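Local coordinates for Thiol:disulfide interchange protein (Klebsiella pneumoniae, PDB 6DXN) that probably acts as a periplasmic thiol:disulfide oxidoreductase that, like other DsbA proteins, would introduce disulfide bonds into exported proteins, at residues A[31-37]-A[94-100]. Residues are numbered along the deposited sequence; the frame is centred on the assembly and turned at random.
Sequences FYCGPCY and LFEGLQV
The loop F31-C33 runs past the end of helix 87-99, its backbone nearest where the CA atoms of F31 and F95 lie 5.3 Å apart, and leads into the first turn of helix 34-41. Q99 NE2 ties the two together, giving one hydrogen bond to F31 O (2.8 Å) and another to C33 O (3.0 Å); both acceptors lie close to the amide plane, whereas NE2 stands above the plane of each carbonyl. C33 O also accepts from Y37 N, so two donors grip it at the helix start. The F95 ring is sandwiched between F31 and Y37: the edge of F31 meets one face, with ring centroids 4.8 Å apart and planes at 59°, and Y37 CA makes a CH-pi contact over the opposite face, 3.7 Å from the F95 ring centroid. With CG anti to its backbone N (chi1 -178°), the Y37 ring runs alongside F95, nearly parallel but slid so far that the rings barely overlap; F95 CB lies over its face, and its OH reaches E96 CG and V100 CG2. L94 CB packs on a face of F31, which also meets F29 and H63, while L98 CD1 touches F31 CB. C33 N-caps helix 34-41 through a weak C36 N to SG bond; this CxxC pair, the probable redox site, is not disulfide-bonded here. With both its N-H groups used, the Q99 amide is fixed in rotation and ties the CxxC loop to helix 87-99.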
loop_
_atom_site.group_PDB
_atom_site.type_symbol
_atom_site.label_atom_id
_atom_site.label_comp_id
_atom_site.label_asym_id
_atom_site.label_seq_id
_atom_site.Cartn_x
_atom_site.Cartn_y
_atom_site.Cartn_z
ATOM N N PHE A 31 0.730 3.341 7.850
ATOM C CA PHE A 31 -0.317 3.010 8.778
ATOM C C PHE A 31 -0.693 4.235 9.631
ATOM O O PHE A 31 -1.684 4.185 10.316
ATOM C CB PHE A 31 0.070 1.820 9.655
ATOM C CG PHE A 31 -0.023 0.476 8.988
ATOM C CD1 PHE A 31 -1.259 -0.118 8.786
ATOM C CD2 PHE A 31 1.115 -0.218 8.603
ATOM C CE1 PHE A 31 -1.355 -1.367 8.197
ATOM C CE2 PHE A 31 1.016 -1.466 8.013
ATOM C CZ PHE A 31 -0.216 -2.034 7.797
ATOM N N TYR A 32 0.123 5.300 9.590
ATOM C CA TYR A 32 -0.130 6.560 10.344
ATOM C C TYR A 32 -1.010 7.534 9.546
ATOM O O TYR A 32 -1.562 8.492 10.108
ATOM C CB TYR A 32 1.158 7.356 10.587
ATOM C CG TYR A 32 2.121 6.874 11.641
ATOM C CD1 TYR A 32 3.123 5.963 11.340
ATOM C CD2 TYR A 32 2.088 7.399 12.926
ATOM C CE1 TYR A 32 4.035 5.549 12.299
ATOM C CE2 TYR A 32 2.993 6.994 13.896
ATOM C CZ TYR A 32 3.971 6.068 13.579
ATOM O OH TYR A 32 4.864 5.659 14.530
ATOM N N CYS A 33 -1.101 7.306 8.233
ATOM C CA CYS A 33 -1.807 8.196 7.291
ATOM C C CYS A 33 -3.324 7.954 7.301
ATOM O O CYS A 33 -3.784 6.857 7.002
ATOM C CB CYS A 33 -1.236 7.980 5.892
ATOM S SG CYS A 33 -1.897 9.093 4.627
ATOM N N GLY A 34 -4.092 9.000 7.635
ATOM C CA GLY A 34 -5.560 8.912 7.695
ATOM C C GLY A 34 -6.159 8.438 6.371
ATOM O O GLY A 34 -6.895 7.452 6.332
ATOM N N PRO A 35 -5.890 9.146 5.251
ATOM C CA PRO A 35 -6.391 8.742 3.935
ATOM C C PRO A 35 -5.955 7.319 3.556
ATOM O O PRO A 35 -6.667 6.634 2.833
ATOM C CB PRO A 35 -5.798 9.788 2.983
ATOM C CG PRO A 35 -5.580 10.994 3.873
ATOM C CD PRO A 35 -5.143 10.409 5.203
ATOM N N CYS A 36 -4.785 6.891 4.048
ATOM C CA CYS A 36 -4.323 5.524 3.769
ATOM C C CYS A 36 -5.301 4.536 4.406
ATOM O O CYS A 36 -5.606 3.507 3.843
ATOM C CB CYS A 36 -2.907 5.265 4.276
ATOM S SG CYS A 36 -1.621 6.013 3.239
ATOM N N TYR A 37 -5.766 4.878 5.609
ATOM C CA TYR A 37 -6.717 4.048 6.331
ATOM C C TYR A 37 -8.050 4.030 5.571
ATOM O O TYR A 37 -8.616 2.948 5.345
ATOM C CB TYR A 37 -6.844 4.560 7.769
ATOM C CG TYR A 37 -7.752 3.781 8.686
ATOM C CD1 TYR A 37 -7.974 2.426 8.511
ATOM C CD2 TYR A 37 -8.286 4.384 9.813
ATOM C CE1 TYR A 37 -8.770 1.707 9.389
ATOM C CE2 TYR A 37 -9.079 3.681 10.703
ATOM C CZ TYR A 37 -9.315 2.335 10.495
ATOM O OH TYR A 37 -10.092 1.644 11.374
ATOM N N LEU A 94 -3.702 -2.778 12.463
ATOM C CA LEU A 94 -2.567 -1.850 12.618
ATOM C C LEU A 94 -3.065 -0.409 12.467
ATOM O O LEU A 94 -2.610 0.471 13.191
ATOM C CB LEU A 94 -1.455 -2.185 11.617
ATOM C CG LEU A 94 -0.661 -3.457 11.916
ATOM C CD1 LEU A 94 0.186 -3.870 10.727
ATOM C CD2 LEU A 94 0.208 -3.279 13.153
ATOM N N PHE A 95 -3.983 -0.179 11.511
ATOM C CA PHE A 95 -4.571 1.126 11.322
ATOM C C PHE A 95 -5.347 1.520 12.588
ATOM O O PHE A 95 -5.258 2.654 13.039
ATOM C CB PHE A 95 -5.522 1.172 10.125
ATOM C CG PHE A 95 -4.872 1.315 8.770
ATOM C CD1 PHE A 95 -4.276 2.510 8.398
ATOM C CD2 PHE A 95 -4.925 0.288 7.841
ATOM C CE1 PHE A 95 -3.705 2.662 7.142
ATOM C CE2 PHE A 95 -4.363 0.444 6.585
ATOM C CZ PHE A 95 -3.742 1.624 6.243
ATOM N N GLU A 96 -6.125 0.576 13.128
ATOM C CA GLU A 96 -6.888 0.835 14.357
ATOM C C GLU A 96 -5.901 1.101 15.507
ATOM O O GLU A 96 -6.014 2.107 16.205
ATOM C CB GLU A 96 -7.834 -0.325 14.675
ATOM C CG GLU A 96 -8.977 -0.482 13.678
ATOM C CD GLU A 96 -9.921 -1.638 13.950
ATOM O OE1 GLU A 96 -9.834 -2.237 15.055
ATOM O OE2 GLU A 96 -10.756 -1.939 13.060
ATOM N N GLY A 97 -4.908 0.216 15.654
ATOM C CA GLY A 97 -3.898 0.326 16.734
ATOM C C GLY A 97 -3.141 1.651 16.716
ATOM O O GLY A 97 -2.559 2.063 17.737
ATOM N N LEU A 98 -3.168 2.340 15.570
ATOM C CA LEU A 98 -2.437 3.590 15.408
ATOM C C LEU A 98 -3.357 4.812 15.324
ATOM O O LEU A 98 -3.014 5.873 15.885
ATOM C CB LEU A 98 -1.569 3.487 14.149
ATOM C CG LEU A 98 -0.317 2.633 14.303
ATOM C CD1 LEU A 98 0.187 2.128 12.969
ATOM C CD2 LEU A 98 0.766 3.404 15.038
ATOM N N GLN A 99 -4.533 4.662 14.706
ATOM C CA GLN A 99 -5.368 5.827 14.440
ATOM C C GLN A 99 -6.712 5.813 15.177
ATOM O O GLN A 99 -7.383 6.852 15.232
ATOM C CB GLN A 99 -5.622 5.923 12.936
ATOM C CG GLN A 99 -4.342 5.947 12.120
ATOM C CD GLN A 99 -4.613 6.349 10.693
ATOM O OE1 GLN A 99 -5.402 7.254 10.426
ATOM N NE2 GLN A 99 -3.934 5.697 9.763
ATOM N N VAL A 100 -7.104 4.658 15.710
ATOM C CA VAL A 100 -8.356 4.527 16.419
ATOM C C VAL A 100 -8.060 4.447 17.928
ATOM O O VAL A 100 -8.391 5.356 18.688
ATOM C CB VAL A 100 -9.143 3.304 15.898
ATOM C CG1 VAL A 100 -10.427 3.075 16.670
ATOM C CG2 VAL A 100 -9.440 3.418 14.396
#